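Local coordinates for Iron(III) ABC transporter, periplasmic iron-compound-binding protein (Vibrio cholerae, PDB 3TEF) that probably binds iron-loaded catecholate siderophores in the periplasm and delivers them to an ABC transporter for iron uptake, at residues R21-G26 with E39-S44; A159-S164 with S179-D184; L216-R221 with I252-V257. All coordinates share one frame; numbering follows the deposited sequence.

How the contacts relate
Contacts 2 and 3 adjoin, with centres about 10 Å apart, and both use the mixed sheet in which strands 158-165 and 215-220 are neighbours: Val162 N lies 2.8 Å from Leu217 O, a probable hydrogen bond. Contact 1 lies on the opposite side of the chain's centre, about 30 Å from contact 2 and 29 Å from contact 3 between centres, in a separate parallel sheet. All three are largely buried. Contacts 1 and 3 are parallel strand pairs bonded through the backbone, contact 1 with a serine hydroxyl added at its end. Contact 2 sets a helix against a strand, joining them by one tyrosine hydroxyl, a water and sparse apolar packing.

Contact 1 of 3, residues R21-G26 with E39-S44; sequences RVVVIG and EPVAVS
The beta-alpha-beta unit of strand 22-25, helix 27-35 and strand 42-43 brings two parallel strands together here, with Val24 opposite Val43. Val41 N donates to Val22 O at 2.8 Å, Val24 N to Ala42 O at 3.0 Å, and Ser44 N to Val24 O. At Gly26, just before the helix, a side chain takes over from the backbone: Gly26 N gives Ser44 OG a nearly straight bond of 3.0 Å, with 167° at the hydrogen. The Ser44 hydroxyl reaches it by sitting between its own N and carbonyl carbon (chi1 50°). At the other end, a water accepts from Val22 N and donates to Glu39 O. The Val41 side chain crosses that of Arg21 at about a right angle, placing Val41 CG1 3.9 Å above the Arg21 guanidinium plane, offset toward the rim, while Val41 CG2 meets Val23 CG2 at 4.0 Å. On the face that carries Val24 and Val43, Val24 CG2 meets Pro40 CB at 3.9 Å. Arg21 NE is bonded to Gln78 O. Strand 42-43 forms one border of the four-stranded sheet; strand 82-85 flanks strand 22-25 on its other side, and helix 27-35 packs on Val24 and Pro40 through Leu30.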
# COMPACT_ATOMS: atom_id res chain seq x y z
N ARG A 21 18.50 -8.74 14.02
CA ARG A 21 18.32 -9.49 12.78
C ARG A 21 16.85 -9.47 12.39
O ARG A 21 16.01 -10.11 13.04
CB ARG A 21 18.84 -10.92 12.94
CG ARG A 21 20.32 -11.01 13.30
CD ARG A 21 20.80 -12.45 13.38
NE ARG A 21 20.66 -13.12 12.09
CZ ARG A 21 21.49 -12.95 11.07
NH1 ARG A 21 22.54 -12.13 11.17
NH2 ARG A 21 21.27 -13.60 9.93
N VAL A 22 16.53 -8.72 11.36
CA VAL A 22 15.15 -8.53 10.93
C VAL A 22 14.96 -9.13 9.54
O VAL A 22 15.72 -8.84 8.62
CB VAL A 22 14.78 -7.04 10.88
CG1 VAL A 22 13.32 -6.86 10.47
CG2 VAL A 22 15.06 -6.39 12.21
N VAL A 23 13.94 -9.97 9.40
CA VAL A 23 13.55 -10.53 8.11
C VAL A 23 12.27 -9.81 7.69
O VAL A 23 11.37 -9.63 8.51
CB VAL A 23 13.29 -12.05 8.24
CG1 VAL A 23 12.58 -12.60 7.00
CG2 VAL A 23 14.59 -12.78 8.50
N VAL A 24 12.20 -9.40 6.43
CA VAL A 24 11.05 -8.64 5.97
C VAL A 24 10.42 -9.28 4.74
O VAL A 24 11.10 -9.51 3.72
CB VAL A 24 11.42 -7.17 5.65
CG1 VAL A 24 10.18 -6.38 5.28
CG2 VAL A 24 12.12 -6.52 6.84
N ILE A 25 9.12 -9.56 4.82
CA ILE A 25 8.36 -10.00 3.66
C ILE A 25 7.33 -8.92 3.33
O ILE A 25 6.61 -8.46 4.21
CB ILE A 25 7.66 -11.33 3.94
CG1 ILE A 25 8.72 -12.41 4.16
CG2 ILE A 25 6.77 -11.70 2.77
CD1 ILE A 25 8.16 -13.73 4.66
N GLY A 26 7.27 -8.51 2.07
CA GLY A 26 6.35 -7.45 1.67
C GLY A 26 7.08 -6.15 1.34
O GLY A 26 7.99 -5.74 2.07
N GLU A 39 18.32 -1.99 8.48
CA GLU A 39 18.74 -2.86 7.39
C GLU A 39 18.47 -4.32 7.72
O GLU A 39 19.07 -4.87 8.63
CB GLU A 39 20.22 -2.68 7.05
CG GLU A 39 20.64 -3.44 5.80
CD GLU A 39 22.12 -3.34 5.50
OE1 GLU A 39 22.83 -2.67 6.28
OE2 GLU A 39 22.56 -3.92 4.49
N PRO A 40 17.58 -4.96 6.95
CA PRO A 40 17.19 -6.36 7.22
C PRO A 40 18.27 -7.33 6.80
O PRO A 40 19.17 -6.96 6.03
CB PRO A 40 15.97 -6.55 6.32
CG PRO A 40 16.24 -5.63 5.15
CD PRO A 40 16.90 -4.40 5.77
N VAL A 41 18.19 -8.56 7.30
CA VAL A 41 19.13 -9.61 6.95
C VAL A 41 18.64 -10.52 5.82
O VAL A 41 19.44 -11.23 5.21
CB VAL A 41 19.52 -10.47 8.17
CG1 VAL A 41 20.19 -9.62 9.25
CG2 VAL A 41 18.32 -11.22 8.73
N ALA A 42 17.34 -10.48 5.55
CA ALA A 42 16.74 -11.28 4.49
C ALA A 42 15.41 -10.64 4.09
O ALA A 42 14.75 -10.00 4.92
CB ALA A 42 16.53 -12.71 4.94
N VAL A 43 15.05 -10.78 2.81
CA VAL A 43 13.88 -10.10 2.28
C VAL A 43 13.16 -10.95 1.25
O VAL A 43 13.77 -11.78 0.58
CB VAL A 43 14.24 -8.75 1.62
CG1 VAL A 43 14.87 -7.82 2.64
CG2 VAL A 43 15.18 -8.97 0.42
N SER A 44 11.86 -10.73 1.11
CA SER A 44 11.16 -11.35 -0.00
C SER A 44 11.71 -10.78 -1.31
O SER A 44 12.35 -9.72 -1.32
CB SER A 44 9.65 -11.13 0.10
OG SER A 44 9.36 -9.77 0.33
O HOH W 1 18.52 -6.79 10.62

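Contact 2 of 3, residues A159-S164 with S179-D184; sequences AMLVMS and SSVYKD
The polar contacts all run through Tyr182 OH, which donates to Ala159 O at 2.8 Å, from above the carbonyl plane: the donor stands 56° out of it, so the bond does not follow a lone pair. Seen from the ring, the same oxygen lies at the edge and in plane. A water donates to Tyr182 OH at 2.7 Å and accepts from Leu161 N at 2.9 Å, extending the link to the next inward-facing residue of strand 158-165. The hydroxyl thus uses both its donor and acceptor capacity, and two backbone groups of the strand are tied to it.

Apolar contact is looser. Ala159 CB lies 4.4 Å from Val181 CG1, and Leu161 CD2 is 4.3 Å from Val181 CG2. Val181 CG1 also stands 3.7 Å above the centre of the Tyr182 ring, covering one face within helix 180-184 itself. With CG anti to its carbonyl carbon (chi1 -56°), Tyr182 sends the ring across the gap, which is wide: the segment axes approach to 10.0 Å, and their N-to-C directions differ by 149°, roughly antiparallel.

Outside the pair, Val181 and Leu161 both touch Leu217 of strand 215-220. The opposite face of strand 158-165 packs on helix 205-211 through Met160 and Val162, while Asp184 OD2 binds Trp114 N of helix 113-128.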
# COMPACT_ATOMS: atom_id res chain seq x y z
N ALA A 159 -15.05 10.71 -6.89
CA ALA A 159 -14.01 10.02 -7.64
C ALA A 159 -14.39 8.56 -7.78
O ALA A 159 -15.00 7.98 -6.88
CB ALA A 159 -12.67 10.15 -6.97
N MET A 160 -14.02 7.99 -8.92
CA MET A 160 -14.19 6.57 -9.14
C MET A 160 -12.79 5.98 -9.21
O MET A 160 -11.93 6.51 -9.91
CB MET A 160 -14.93 6.32 -10.45
CG MET A 160 -15.14 4.85 -10.77
SD MET A 160 -15.99 4.60 -12.33
CE MET A 160 -17.62 5.25 -11.94
N LEU A 161 -12.56 4.92 -8.45
CA LEU A 161 -11.27 4.25 -8.45
C LEU A 161 -11.43 3.00 -9.30
O LEU A 161 -12.28 2.17 -9.01
CB LEU A 161 -10.87 3.87 -7.02
CG LEU A 161 -9.46 3.33 -6.71
CD1 LEU A 161 -9.20 1.96 -7.38
CD2 LEU A 161 -8.37 4.32 -7.07
N VAL A 162 -10.64 2.90 -10.36
CA VAL A 162 -10.72 1.76 -11.27
C VAL A 162 -9.38 1.07 -11.34
O VAL A 162 -8.36 1.73 -11.55
CB VAL A 162 -11.15 2.18 -12.68
CG1 VAL A 162 -11.21 0.97 -13.62
CG2 VAL A 162 -12.50 2.87 -12.64
N MET A 163 -9.38 -0.24 -11.18
CA MET A 163 -8.16 -1.02 -11.40
C MET A 163 -8.30 -1.78 -12.70
O MET A 163 -9.39 -2.24 -13.02
CB MET A 163 -7.93 -1.99 -10.25
CG MET A 163 -6.69 -2.84 -10.44
SD MET A 163 -6.25 -3.70 -8.94
CE MET A 163 -4.71 -2.90 -8.56
N SER A 164 -7.22 -1.89 -13.45
CA SER A 164 -7.20 -2.65 -14.70
C SER A 164 -6.18 -3.77 -14.58
O SER A 164 -5.03 -3.54 -14.20
CB SER A 164 -6.89 -1.75 -15.89
OG SER A 164 -6.70 -2.50 -17.08
N SER A 179 -9.23 2.80 0.65
CA SER A 179 -9.98 3.69 1.54
C SER A 179 -9.40 5.11 1.59
O SER A 179 -10.14 6.08 1.76
CB SER A 179 -10.06 3.10 2.95
OG SER A 179 -8.80 3.09 3.60
N SER A 180 -8.08 5.23 1.42
CA SER A 180 -7.40 6.52 1.48
C SER A 180 -8.07 7.58 0.61
O SER A 180 -8.21 8.75 1.02
CB SER A 180 -5.96 6.36 1.02
OG SER A 180 -5.95 5.76 -0.26
N VAL A 181 -8.49 7.18 -0.59
CA VAL A 181 -9.10 8.09 -1.55
C VAL A 181 -10.28 8.84 -0.94
O VAL A 181 -10.45 10.04 -1.16
CB VAL A 181 -9.58 7.34 -2.81
CG1 VAL A 181 -10.33 8.28 -3.74
CG2 VAL A 181 -8.38 6.72 -3.55
N TYR A 182 -11.09 8.12 -0.16
CA TYR A 182 -12.36 8.65 0.33
C TYR A 182 -12.27 9.13 1.78
O TYR A 182 -12.76 10.21 2.11
CB TYR A 182 -13.45 7.58 0.16
CG TYR A 182 -13.53 7.15 -1.28
CD1 TYR A 182 -14.05 8.01 -2.24
CD2 TYR A 182 -13.02 5.92 -1.70
CE1 TYR A 182 -14.10 7.66 -3.56
CE2 TYR A 182 -13.06 5.56 -3.05
CZ TYR A 182 -13.60 6.44 -3.97
OH TYR A 182 -13.66 6.11 -5.31
N LYS A 183 -11.63 8.33 2.62
CA LYS A 183 -11.58 8.61 4.05
C LYS A 183 -10.49 9.60 4.44
O LYS A 183 -10.63 10.34 5.43
CB LYS A 183 -11.43 7.31 4.85
CG LYS A 183 -12.55 6.31 4.62
CD LYS A 183 -12.57 5.21 5.68
CE LYS A 183 -13.68 4.21 5.38
NZ LYS A 183 -13.81 3.18 6.45
N ASP A 184 -9.41 9.63 3.68
CA ASP A 184 -8.27 10.48 4.02
C ASP A 184 -8.08 11.64 3.08
O ASP A 184 -7.74 12.72 3.52
CB ASP A 184 -6.98 9.65 4.07
CG ASP A 184 -7.07 8.51 5.04
OD1 ASP A 184 -7.58 8.71 6.16
OD2 ASP A 184 -6.65 7.39 4.69
O HOH W 2 -14.75 4.08 -6.71

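Contact 3 of 3, residues L216-R221 with I252-V257; sequences LLVVDR and IAYLDV
Ile252 opens a parallel strand pairing with 216-221, on the mixed beta sheet of the periplasmic binding protein fold; the short axes are 4.7 Å apart at closest approach and diverge by 24°. Its CG2 packs against Val218 CG2 at 4.1 Å, and its CG1 approaches Leu216 CB.

Ala253 holds the pairing through both its N-H and its C=O: Ala253 N donates to Leu216 O, and Ala253 O accepts from Val218 N, each at 2.8 Å. Its methyl group turns to the other face of the sheet, where Leu217 CD2 touches Ala253 CB at 3.8 Å.

Tyr254 returns to the face of Ile252, lying beside Val218 and pointing the same way. The ring meets the valine obliquely, with Tyr254 CD1 3.8 Å from Val218 CB. Its phenol oxygen bonds to Glu237, and its ring touches Phe236 of helix 232-236, which also meets Val218.

Leu255 N donates to Val218 O at 2.9 Å, although the angle at the hydrogen has fallen to 143° as the strands part. Its side chain has CG anti to the carbonyl carbon (chi1 -59°), and Leu255 CD1 touches both Leu217 CB, at 4.0 Å, and Val219 CG2. Met277 of helix 267-279 packs against both leucines.

Asp256 turns its side chain from the pair and serves as N-cap of the following helix, OD2 accepting from Ala259 N. Val257, the first helical residue, folds back over the end of strand 215-220, where Val257 CG2 lies against Asp220, 4.2 Å from Asp220 CB. Where the backbones have separated, one water bridges them, donating to Val218 O and Leu255 O and accepting from Asp220 N.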
# COMPACT_ATOMS: atom_id res chain seq x y z
N LEU A 216 -11.34 10.43 -12.14
CA LEU A 216 -11.13 9.01 -12.40
C LEU A 216 -9.70 8.63 -12.02
O LEU A 216 -8.74 9.14 -12.61
CB LEU A 216 -11.42 8.72 -13.88
CG LEU A 216 -11.42 7.30 -14.42
CD1 LEU A 216 -12.34 6.38 -13.61
CD2 LEU A 216 -11.83 7.32 -15.88
N LEU A 217 -9.57 7.75 -11.03
CA LEU A 217 -8.26 7.32 -10.56
C LEU A 217 -8.02 5.89 -11.04
O LEU A 217 -8.80 4.99 -10.73
CB LEU A 217 -8.20 7.36 -9.04
CG LEU A 217 -8.67 8.69 -8.45
CD1 LEU A 217 -8.80 8.64 -6.94
CD2 LEU A 217 -7.70 9.79 -8.87
N VAL A 218 -6.95 5.69 -11.80
CA VAL A 218 -6.74 4.42 -12.46
C VAL A 218 -5.49 3.74 -11.92
O VAL A 218 -4.43 4.36 -11.83
CB VAL A 218 -6.58 4.63 -13.98
CG1 VAL A 218 -6.28 3.31 -14.68
CG2 VAL A 218 -7.82 5.30 -14.55
N VAL A 219 -5.63 2.46 -11.58
CA VAL A 219 -4.51 1.64 -11.12
C VAL A 219 -4.22 0.55 -12.15
O VAL A 219 -5.04 -0.34 -12.38
CB VAL A 219 -4.84 0.97 -9.74
CG1 VAL A 219 -3.69 0.09 -9.27
CG2 VAL A 219 -5.18 2.04 -8.68
N ASP A 220 -3.05 0.64 -12.79
CA ASP A 220 -2.66 -0.31 -13.83
C ASP A 220 -1.92 -1.47 -13.20
O ASP A 220 -0.70 -1.45 -13.09
CB ASP A 220 -1.77 0.39 -14.86
CG ASP A 220 -1.39 -0.51 -16.03
OD1 ASP A 220 -1.93 -1.64 -16.13
OD2 ASP A 220 -0.57 -0.08 -16.86
N ARG A 221 -2.66 -2.48 -12.77
CA ARG A 221 -2.04 -3.57 -12.03
C ARG A 221 -0.97 -4.28 -12.87
O ARG A 221 0.03 -4.76 -12.33
CB ARG A 221 -3.09 -4.56 -11.55
CG ARG A 221 -2.51 -5.73 -10.80
CD ARG A 221 -3.62 -6.54 -10.16
NE ARG A 221 -3.07 -7.68 -9.43
CZ ARG A 221 -2.77 -8.84 -10.01
NH1 ARG A 221 -2.98 -9.00 -11.31
NH2 ARG A 221 -2.27 -9.83 -9.28
N ILE A 252 -8.30 12.58 -15.16
CA ILE A 252 -7.96 11.16 -15.09
C ILE A 252 -6.54 11.06 -14.58
O ILE A 252 -5.61 11.61 -15.19
CB ILE A 252 -8.02 10.46 -16.46
CG1 ILE A 252 -9.42 10.55 -17.07
CG2 ILE A 252 -7.60 8.99 -16.32
CD1 ILE A 252 -9.53 9.86 -18.42
N ALA A 253 -6.36 10.38 -13.44
CA ALA A 253 -5.05 10.24 -12.84
C ALA A 253 -4.62 8.78 -12.86
O ALA A 253 -5.38 7.90 -12.44
CB ALA A 253 -5.07 10.75 -11.42
N TYR A 254 -3.40 8.52 -13.34
CA TYR A 254 -2.85 7.16 -13.33
C TYR A 254 -1.95 6.96 -12.11
O TYR A 254 -0.78 7.35 -12.11
CB TYR A 254 -2.12 6.85 -14.65
CG TYR A 254 -3.08 6.92 -15.83
CD1 TYR A 254 -3.78 5.80 -16.23
CD2 TYR A 254 -3.31 8.12 -16.50
CE1 TYR A 254 -4.68 5.85 -17.27
CE2 TYR A 254 -4.20 8.19 -17.55
CZ TYR A 254 -4.88 7.05 -17.93
OH TYR A 254 -5.78 7.09 -18.97
N LEU A 255 -2.53 6.36 -11.07
CA LEU A 255 -1.87 6.26 -9.77
C LEU A 255 -0.63 5.37 -9.82
O LEU A 255 -0.60 4.38 -10.55
CB LEU A 255 -2.85 5.70 -8.74
CG LEU A 255 -4.16 6.46 -8.48
CD1 LEU A 255 -4.95 5.76 -7.40
CD2 LEU A 255 -3.89 7.90 -8.07
N ASP A 256 0.38 5.71 -9.04
CA ASP A 256 1.60 4.91 -8.99
C ASP A 256 1.25 3.53 -8.45
O ASP A 256 0.81 3.39 -7.31
CB ASP A 256 2.65 5.58 -8.11
CG ASP A 256 3.97 4.84 -8.14
OD1 ASP A 256 4.80 5.12 -9.04
OD2 ASP A 256 4.19 3.98 -7.28
N VAL A 257 1.44 2.51 -9.26
CA VAL A 257 0.97 1.18 -8.86
C VAL A 257 1.72 0.63 -7.65
O VAL A 257 1.10 0.06 -6.75
CB VAL A 257 1.04 0.18 -10.02
CG1 VAL A 257 0.53 -1.18 -9.55
CG2 VAL A 257 0.22 0.69 -11.18
O HOH W 3 -1.84 3.33 -12.60